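Local coordinates for aldehyde dehydrogenase family protein (Pseudomonas syringae pv. tomato, PDB 5IUV), which probably oxidises indole-3-acetaldehyde to the auxin indole-3-acetic acid, using NAD+ as the hydride acceptor, at residues L107-P112 against V165-P170. Sequence-based numbering, arbitrary orientation.
With NAD (nicotinamide-adenine-dinucleotide), chain C.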
# COMPACT_ATOMS: atom_id res chain seq x y z
N LEU A 107 10.13 38.40 16.25
CA LEU A 107 9.75 39.33 17.31
C LEU A 107 9.02 38.62 18.45
O LEU A 107 9.21 38.96 19.62
CB LEU A 107 8.87 40.46 16.75
CG LEU A 107 9.57 41.41 15.78
CD1 LEU A 107 8.56 42.36 15.15
CD2 LEU A 107 10.68 42.18 16.50
N ASP A 108 8.19 37.64 18.11
CA ASP A 108 7.34 36.98 19.09
C ASP A 108 8.13 36.10 20.05
O ASP A 108 7.92 36.16 21.27
CB ASP A 108 6.28 36.14 18.36
CG ASP A 108 5.03 35.93 19.18
OD1 ASP A 108 5.00 36.29 20.38
OD2 ASP A 108 4.07 35.37 18.60
N MET A 109 9.03 35.28 19.53
CA MET A 109 9.70 34.31 20.39
C MET A 109 11.23 34.28 20.26
O MET A 109 11.88 33.44 20.87
CB MET A 109 9.11 32.91 20.16
CG MET A 109 9.00 32.49 18.70
SD MET A 109 10.60 32.07 17.98
CE MET A 109 11.14 30.76 19.08
N GLY A 110 11.79 35.18 19.45
CA GLY A 110 13.21 35.47 19.53
C GLY A 110 14.19 34.74 18.63
O GLY A 110 15.39 34.97 18.75
N LYS A 111 13.73 33.88 17.73
CA LYS A 111 14.68 33.15 16.88
C LYS A 111 15.23 34.08 15.79
O LYS A 111 14.59 35.07 15.44
CB LYS A 111 14.02 31.90 16.27
CG LYS A 111 13.08 32.17 15.12
CD LYS A 111 12.66 30.85 14.47
CE LYS A 111 12.01 29.93 15.49
NZ LYS A 111 11.93 28.54 15.01
N PRO A 112 16.44 33.79 15.28
CA PRO A 112 17.07 34.67 14.28
C PRO A 112 16.21 34.84 13.03
O PRO A 112 15.59 33.88 12.59
CB PRO A 112 18.38 33.95 13.95
CG PRO A 112 18.66 33.11 15.16
CD PRO A 112 17.31 32.65 15.62
N VAL A 165 -0.41 23.79 20.19
CA VAL A 165 0.97 23.81 19.70
C VAL A 165 1.88 24.70 20.57
O VAL A 165 1.38 25.55 21.32
CB VAL A 165 1.01 24.28 18.23
CG1 VAL A 165 0.29 23.27 17.34
CG2 VAL A 165 0.40 25.67 18.08
N PRO A 166 3.20 24.48 20.50
CA PRO A 166 4.14 25.18 21.37
C PRO A 166 4.76 26.41 20.71
O PRO A 166 4.36 26.81 19.61
CB PRO A 166 5.22 24.13 21.62
CG PRO A 166 5.31 23.44 20.29
CD PRO A 166 3.89 23.43 19.73
N TRP A 167 5.76 26.99 21.37
CA TRP A 167 6.30 28.28 20.95
C TRP A 167 7.64 28.20 20.21
O TRP A 167 8.12 29.21 19.72
CB TRP A 167 6.46 29.19 22.17
CG TRP A 167 7.23 28.54 23.30
CD1 TRP A 167 6.70 27.95 24.41
CD2 TRP A 167 8.65 28.40 23.40
NE1 TRP A 167 7.71 27.46 25.21
CE2 TRP A 167 8.91 27.72 24.61
CE3 TRP A 167 9.72 28.78 22.59
CZ2 TRP A 167 10.20 27.41 25.03
CZ3 TRP A 167 11.01 28.46 23.01
CH2 TRP A 167 11.24 27.79 24.22
N ASN A 168 8.25 27.01 20.12
CA ASN A 168 9.62 26.96 19.60
C ASN A 168 9.68 27.00 18.07
O ASN A 168 10.64 27.53 17.50
CB ASN A 168 10.37 25.74 20.14
CG ASN A 168 9.80 24.43 19.65
OD1 ASN A 168 8.58 24.28 19.53
ND2 ASN A 168 10.67 23.48 19.36
N PHE A 169 8.68 26.42 17.42
CA PHE A 169 8.47 26.60 15.98
C PHE A 169 6.99 26.90 15.74
O PHE A 169 6.27 26.04 15.23
CB PHE A 169 8.87 25.36 15.18
CG PHE A 169 10.33 25.01 15.25
CD1 PHE A 169 11.23 25.56 14.35
CD2 PHE A 169 10.79 24.09 16.18
CE1 PHE A 169 12.57 25.23 14.41
CE2 PHE A 169 12.13 23.75 16.24
CZ PHE A 169 13.02 24.32 15.35
N PRO A 170 6.54 28.12 16.09
CA PRO A 170 5.10 28.42 16.16
C PRO A 170 4.35 28.14 14.86
O PRO A 170 3.37 27.38 14.86
CB PRO A 170 5.06 29.92 16.48
CG PRO A 170 6.37 30.21 17.12
CD PRO A 170 7.36 29.28 16.46
PA NAD C . 3.83 23.11 27.18
O1A NAD C . 3.58 21.68 27.48
O2A NAD C . 4.02 23.97 28.41
O5B NAD C . 2.65 23.69 26.32
C5B NAD C . 2.40 23.40 24.93
C4B NAD C . 1.05 23.97 24.58
O4B NAD C . 0.06 23.42 25.48
C3B NAD C . 0.89 25.49 24.66
O3B NAD C . 0.03 25.96 23.63
C2B NAD C . 0.25 25.70 26.04
O2B NAD C . -0.48 26.91 26.12
C1B NAD C . -0.64 24.46 26.12
N9A NAD C . -1.02 24.02 27.46
C8A NAD C . -0.35 24.23 28.64
N7A NAD C . -0.98 23.79 29.70
C5A NAD C . -2.14 23.21 29.18
C6A NAD C . -3.21 22.52 29.78
N6A NAD C . -3.33 22.34 31.10
N1A NAD C . -4.17 22.03 28.97
C2A NAD C . -4.08 22.25 27.65
N3A NAD C . -3.13 22.90 26.97
C4A NAD C . -2.17 23.35 27.80
O3 NAD C . 5.14 23.24 26.27
PN NAD C . 5.96 24.48 25.67
O1N NAD C . 6.75 25.05 26.79
O2N NAD C . 5.03 25.36 24.93
O5D NAD C . 6.90 23.78 24.58
C5D NAD C . 8.14 23.13 24.93
C4D NAD C . 7.91 21.64 24.88
O4D NAD C . 7.48 21.25 23.55
C3D NAD C . 9.14 20.78 25.16
O3D NAD C . 8.81 19.74 26.07
C2D NAD C . 9.48 20.25 23.77
O2D NAD C . 10.16 19.00 23.72
C1D NAD C . 8.09 20.08 23.13
N1N NAD C . 8.19 20.07 21.61
C2N NAD C . 7.90 18.83 20.99
C3N NAD C . 7.90 18.72 19.61
C7N NAD C . 7.67 17.42 18.90
O7N NAD C . 7.66 16.35 19.54
N7N NAD C . 7.61 17.44 17.59
C4N NAD C . 8.22 19.86 18.86
C5N NAD C . 8.53 21.06 19.48
C6N NAD C . 8.51 21.14 20.86
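Met109 and Lys111 both reach the loop backbone, Met109 at the carbonyls of Trp167 and Asn168, Lys111 at that of Asn168. The ammonium group of Lys111 donates to the carbonyl of Asn168 (NZ to O, 3.0 Å), lying in the carbonyl plane with a C=O...N angle of 150°. The same nitrogen approaches the Phe169 ring obliquely, 3.1 Å from CD1, the two side chains crossing at about a right angle. Its charge is matched by a salt bridge to Asp120 of helix 113-134, while the Asn168 carbonyl takes a second hydrogen bond from Asn297 ND2. Met109 coils back on itself, bent at chi2 and chi3, which brings CE to 3.5 Å from Trp167 O and close to Asn168 O. That Trp167 carbonyl is buried against the thioether chain and has no polar partner. Further back, Met109 CG packs on CG of Pro170. The segment 165-170 is the loop leaving strand 149-164 of the NAD-binding Rossmann-like domain, running into helix 170-183 with Phe169 at its N-cap position. Trp167 takes Met109 CE at one edge of its indole, 4.3 Å from CE3, and a cofactor phosphate oxygen at another, where NE1 makes a weak, bent bond to O1N (3.0 Å, 137° at the hydrogen). The Asn168 amide lies against the nicotinamide, OD1 and ND2 both 3.2 Å from C5N; ND2 is held by the carbonyl of Glu300, and the side chain of Cys302 is about 5 Å from that of Asn168. At the loop's start, Val165 O accepts a hydrogen bond from the adenosine ribose hydroxyl O3B.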